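Local coordinates for purine nucleoside phosphorylase (Caulobacter vibrioides, PDB 1XFJ), which probably catalyses the phosphorolysis of purine nucleosides such as inosine and 5'-methylthioadenosine, and the deamination of adenosine, at residues Ala130-Trp134 with Arg135-Asp139; Val174-Glu177 with Phe178-Arg181. All coordinates share one frame; numbering follows the deposited sequence.

Interaction 1 of 2, residues Ala130-Trp134 with Arg135-Asp139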
loop_
_atom_site.group_PDB
_atom_site.type_symbol
_atom_site.label_atom_id
_atom_site.label_comp_id
_atom_site.label_asym_id
_atom_site.label_seq_id
_atom_site.Cartn_x
_atom_site.Cartn_y
_atom_site.Cartn_z
ATOM N N ALA A 130 3.061 -2.265 -3.786
ATOM C CA ALA A 130 2.817 -1.014 -4.491
ATOM C C ALA A 130 2.007 -0.023 -3.664
ATOM O O ALA A 130 1.162 -0.408 -2.856
ATOM C CB ALA A 130 2.104 -1.292 -5.814
ATOM N N HIS A 131 2.286 1.260 -3.877
ATOM C CA HIS A 131 1.602 2.346 -3.186
ATOM C C HIS A 131 0.647 2.965 -4.198
ATOM O O HIS A 131 1.083 3.658 -5.119
ATOM C CB HIS A 131 2.629 3.385 -2.724
ATOM C CG HIS A 131 2.023 4.659 -2.226
ATOM N ND1 HIS A 131 2.394 5.896 -2.711
ATOM C CD2 HIS A 131 1.086 4.894 -1.278
ATOM C CE1 HIS A 131 1.713 6.836 -2.081
ATOM N NE2 HIS A 131 0.912 6.255 -1.206
ATOM N N ALA A 132 -0.649 2.705 -4.039
ATOM C CA ALA A 132 -1.635 3.229 -4.973
ATOM C C ALA A 132 -2.603 4.257 -4.411
ATOM O O ALA A 132 -3.704 3.913 -3.974
ATOM C CB ALA A 132 -2.426 2.082 -5.603
ATOM N N GLY A 133 -2.187 5.518 -4.417
ATOM C CA GLY A 133 -3.070 6.579 -3.979
ATOM C C GLY A 133 -3.941 6.838 -5.197
ATOM O O GLY A 133 -3.831 6.112 -6.183
ATOM N N TRP A 134 -4.792 7.856 -5.169
ATOM C CA TRP A 134 -5.636 8.098 -6.333
ATOM C C TRP A 134 -4.815 8.442 -7.573
ATOM O O TRP A 134 -5.136 8.001 -8.673
ATOM C CB TRP A 134 -6.667 9.209 -6.059
ATOM C CG TRP A 134 -6.105 10.597 -5.923
ATOM C CD1 TRP A 134 -5.804 11.253 -4.761
ATOM C CD2 TRP A 134 -5.790 11.502 -6.988
ATOM N NE1 TRP A 134 -5.320 12.513 -5.041
ATOM C CE2 TRP A 134 -5.302 12.689 -6.400
ATOM C CE3 TRP A 134 -5.873 11.423 -8.387
ATOM C CZ2 TRP A 134 -4.897 13.793 -7.161
ATOM C CZ3 TRP A 134 -5.469 12.519 -9.144
ATOM C CH2 TRP A 134 -4.987 13.689 -8.526
ATOM N N ARG A 135 -3.744 9.210 -7.392
ATOM C CA ARG A 135 -2.907 9.613 -8.517
ATOM C C ARG A 135 -2.180 8.429 -9.143
ATOM O O ARG A 135 -2.240 8.231 -10.357
ATOM C CB ARG A 135 -1.895 10.677 -8.077
ATOM C CG ARG A 135 -1.140 11.335 -9.233
ATOM C CD ARG A 135 -0.162 12.400 -8.731
ATOM N NE ARG A 135 -0.842 13.535 -8.106
ATOM C CZ ARG A 135 -1.462 14.505 -8.771
ATOM N NH1 ARG A 135 -1.495 14.498 -10.099
ATOM N NH2 ARG A 135 -2.052 15.490 -8.104
ATOM N N GLY A 136 -1.494 7.645 -8.314
ATOM C CA GLY A 136 -0.778 6.489 -8.826
ATOM C C GLY A 136 -1.722 5.509 -9.497
ATOM O O GLY A 136 -1.435 4.986 -10.574
ATOM N N ALA A 137 -2.859 5.255 -8.861
ATOM C CA ALA A 137 -3.837 4.330 -9.420
ATOM C C ALA A 137 -4.319 4.814 -10.785
ATOM O O ALA A 137 -4.391 4.039 -11.742
ATOM C CB ALA A 137 -5.019 4.186 -8.474
ATOM N N LEU A 138 -4.639 6.100 -10.878
ATOM C CA LEU A 138 -5.121 6.659 -12.134
ATOM C C LEU A 138 -4.061 6.612 -13.231
ATOM O O LEU A 138 -4.359 6.272 -14.380
ATOM C CB LEU A 138 -5.568 8.109 -11.931
ATOM C CG LEU A 138 -6.053 8.827 -13.190
ATOM C CD1 LEU A 138 -7.299 8.132 -13.726
ATOM C CD2 LEU A 138 -6.350 10.286 -12.865
ATOM N N ASP A 139 -2.825 6.943 -12.874
ATOM C CA ASP A 139 -1.734 6.970 -13.842
ATOM C C ASP A 139 -1.180 5.607 -14.259
ATOM O O ASP A 139 -0.479 5.509 -15.268
ATOM C CB ASP A 139 -0.604 7.871 -13.333
ATOM C CG ASP A 139 -1.030 9.331 -13.206
ATOM O OD1 ASP A 139 -1.979 9.741 -13.912
ATOM O OD2 ASP A 139 -0.410 10.077 -12.415
#

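Interaction 2 of 2, residues Val174-Glu177 with Phe178-Arg181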
loop_
_atom_site.group_PDB
_atom_site.type_symbol
_atom_site.label_atom_id
_atom_site.label_comp_id
_atom_site.label_asym_id
_atom_site.label_seq_id
_atom_site.Cartn_x
_atom_site.Cartn_y
_atom_site.Cartn_z
ATOM N N VAL A 174 -14.839 13.367 -2.206
ATOM C CA VAL A 174 -14.070 14.121 -3.192
ATOM C C VAL A 174 -14.937 15.162 -3.896
ATOM O O VAL A 174 -16.168 15.122 -3.804
ATOM C CB VAL A 174 -13.444 13.185 -4.254
ATOM C CG1 VAL A 174 -12.580 12.131 -3.573
ATOM C CG2 VAL A 174 -14.533 12.529 -5.083
ATOM N N GLY A 175 -14.285 16.093 -4.593
ATOM C CA GLY A 175 -15.005 17.137 -5.304
ATOM C C GLY A 175 -15.251 16.819 -6.769
ATOM O O GLY A 175 -14.880 15.747 -7.249
ATOM N N LEU A 176 -15.867 17.759 -7.482
ATOM C CA LEU A 176 -16.189 17.571 -8.893
ATOM C C LEU A 176 -14.990 17.594 -9.841
ATOM O O LEU A 176 -15.026 16.976 -10.903
ATOM C CB LEU A 176 -17.219 18.616 -9.333
ATOM C CG LEU A 176 -18.578 18.561 -8.627
ATOM C CD1 LEU A 176 -19.456 19.702 -9.116
ATOM C CD2 LEU A 176 -19.254 17.223 -8.896
ATOM N N GLU A 177 -13.930 18.307 -9.473
ATOM C CA GLU A 177 -12.749 18.348 -10.326
ATOM C C GLU A 177 -12.108 16.963 -10.302
ATOM O O GLU A 177 -11.541 16.508 -11.296
ATOM C CB GLU A 177 -11.753 19.396 -9.822
ATOM C CG GLU A 177 -11.161 19.105 -8.449
ATOM C CD GLU A 177 -12.212 19.020 -7.355
ATOM O OE1 GLU A 177 -12.980 19.992 -7.186
ATOM O OE2 GLU A 177 -12.268 17.979 -6.664
ATOM N N PHE A 178 -12.216 16.302 -9.151
ATOM C CA PHE A 178 -11.680 14.958 -8.942
ATOM C C PHE A 178 -12.499 13.991 -9.791
ATOM O O PHE A 178 -11.954 13.185 -10.546
ATOM C CB PHE A 178 -11.806 14.582 -7.463
ATOM C CG PHE A 178 -11.146 13.279 -7.097
ATOM C CD1 PHE A 178 -9.880 13.262 -6.520
ATOM C CD2 PHE A 178 -11.807 12.070 -7.296
ATOM C CE1 PHE A 178 -9.283 12.059 -6.139
ATOM C CE2 PHE A 178 -11.223 10.864 -6.921
ATOM C CZ PHE A 178 -9.956 10.859 -6.339
ATOM N N LEU A 179 -13.818 14.082 -9.656
ATOM C CA LEU A 179 -14.740 13.239 -10.414
ATOM C C LEU A 179 -14.490 13.359 -11.910
ATOM O O LEU A 179 -14.320 12.364 -12.618
ATOM C CB LEU A 179 -16.186 13.657 -10.129
ATOM C CG LEU A 179 -17.196 13.090 -11.131
ATOM C CD1 LEU A 179 -17.309 11.588 -10.933
ATOM C CD2 LEU A 179 -18.545 13.765 -10.952
ATOM N N HIS A 180 -14.472 14.595 -12.388
ATOM C CA HIS A 180 -14.273 14.854 -13.804
ATOM C C HIS A 180 -12.913 14.390 -14.308
ATOM O O HIS A 180 -12.798 13.925 -15.440
ATOM C CB HIS A 180 -14.497 16.339 -14.078
ATOM C CG HIS A 180 -15.897 16.789 -13.787
ATOM N ND1 HIS A 180 -16.220 18.103 -13.518
ATOM C CD2 HIS A 180 -17.057 16.095 -13.709
ATOM C CE1 HIS A 180 -17.516 18.197 -13.282
ATOM N NE2 HIS A 180 -18.048 16.992 -13.392
ATOM N N ARG A 181 -11.886 14.495 -13.469
ATOM C CA ARG A 181 -10.553 14.056 -13.873
ATOM C C ARG A 181 -10.591 12.563 -14.190
ATOM O O ARG A 181 -10.072 12.123 -15.215
ATOM C CB ARG A 181 -9.535 14.316 -12.758
ATOM C CG ARG A 181 -8.113 13.916 -13.132
ATOM C CD ARG A 181 -7.135 14.124 -11.984
ATOM N NE ARG A 181 -7.047 15.524 -11.575
ATOM C CZ ARG A 181 -7.477 15.992 -10.408
ATOM N NH1 ARG A 181 -8.029 15.172 -9.521
ATOM N NH2 ARG A 181 -7.354 17.282 -10.125
#

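Interaction 1 of 2, residues Ala130-Trp134 with Arg135-Asp139
Trp134 and Arg135 lie side by side and point the same way, the arginine running along one face of the indole. Arg135 CB sits 4.0 Å from the centroid of the six-membered ring of Trp134 and only 8° off its normal, a CH-pi contact. Further out, Arg135 NH2 comes to 3.4 Å from Trp134 CZ2. The guanidinium plane is turned 53° against the ring, so the two groups meet at a slant and do not form a flat stack. Two torsions bring them together: Trp134 CG is tucked between its own N and carbonyl carbon (chi1 70°), which sets the indole against the backbone N of Arg135, and the arginine chain, extended as far as CD, bends at chi3. At the edge of the indole, near its plane, Leu138 CD2 lies 4.4 Å from Trp134 CZ3.

Beneath these side chains the backbone turns from strand 126-132 directly into helix 134-139, with Gly133 as the N-cap residue. The first helical bonds follow at once: Ala137 N donates to Gly133 O (3.0 Å), and Leu138 N to Trp134 O (3.0 Å). Ala137 CB packs on Ala132 CB at 4.4 Å, joining the end of the strand to the buried side of the new helix. His131, just before the turn, gives its ND1 to a hydrogen bond with Asp96 and packs edge-to-face with His77, while a bound beta-mercaptoethanol molecule lies beside Gly133.

Interaction 2 of 2, residues Val174-Glu177 with Phe178-Arg181
Val174 lays its CG1 methyl over the centre of the Phe178 ring, 3.7 Å from the centroid and 9° off the normal, a CH-pi contact made face-on. The second methyl, CG2, comes to 3.5 Å from Phe178 CD2 and so touches the ring close to its root. The ring reaches the valine because Phe178 CG stands anti to the backbone N (chi1 -173°), turning it back toward the preceding strand.

The pairing spans a strand-to-helix junction, where strand 173-175 gives way to helix 176-185 and Gly175 occupies the N-cap position. Gly175 O accepts from Leu179 N at 3.1 Å, and more weakly from Phe178 N. That same Phe178 N-H is also approached by a side chain: Glu177, bent at chi2 (-60°), curls back so that Glu177 OE2 lies 3.0 Å from Phe178 N, again a weak bond. A carboxylate held in the first turn, near the positive end of the helix dipole, would be expected to gain from that field.

One residue on, His180 N donates to Leu176 O (2.9 Å), and the same oxygen sits over one face of the imidazole, offset toward its rim. Arg181 N bonds to Glu177 O, which also lies over one face of the Arg181 guanidinium. Leu176 and Leu179 run side by side, their CD2 methyls 4.1 Å apart, and both lie against Arg202 of strand 201-204. Around the Phe178 ring, Phe182 stacks, Phe204 packs edge-to-face, and Phe193 of strand 193-195 also touches it.

In the fold
Two local contacts in series each sit at a strand-to-helix turn and then meet across the fold. Following the chain from the N terminus, interaction 1 closes the short turn from strand 126-132, an inner strand of the six-stranded mixed sheet, into helix 134-139. Interaction 2 comes later, neither nested in it nor crossing it, and closes the turn from strand 173-175, an edge strand of the small antiparallel sheet, into helix 176-185. Their centres lie about 16 Å apart, yet they touch: Trp134 packs edge-to-face on Phe178, and Arg181 lies against both Trp134 and Leu138, joining the two helices.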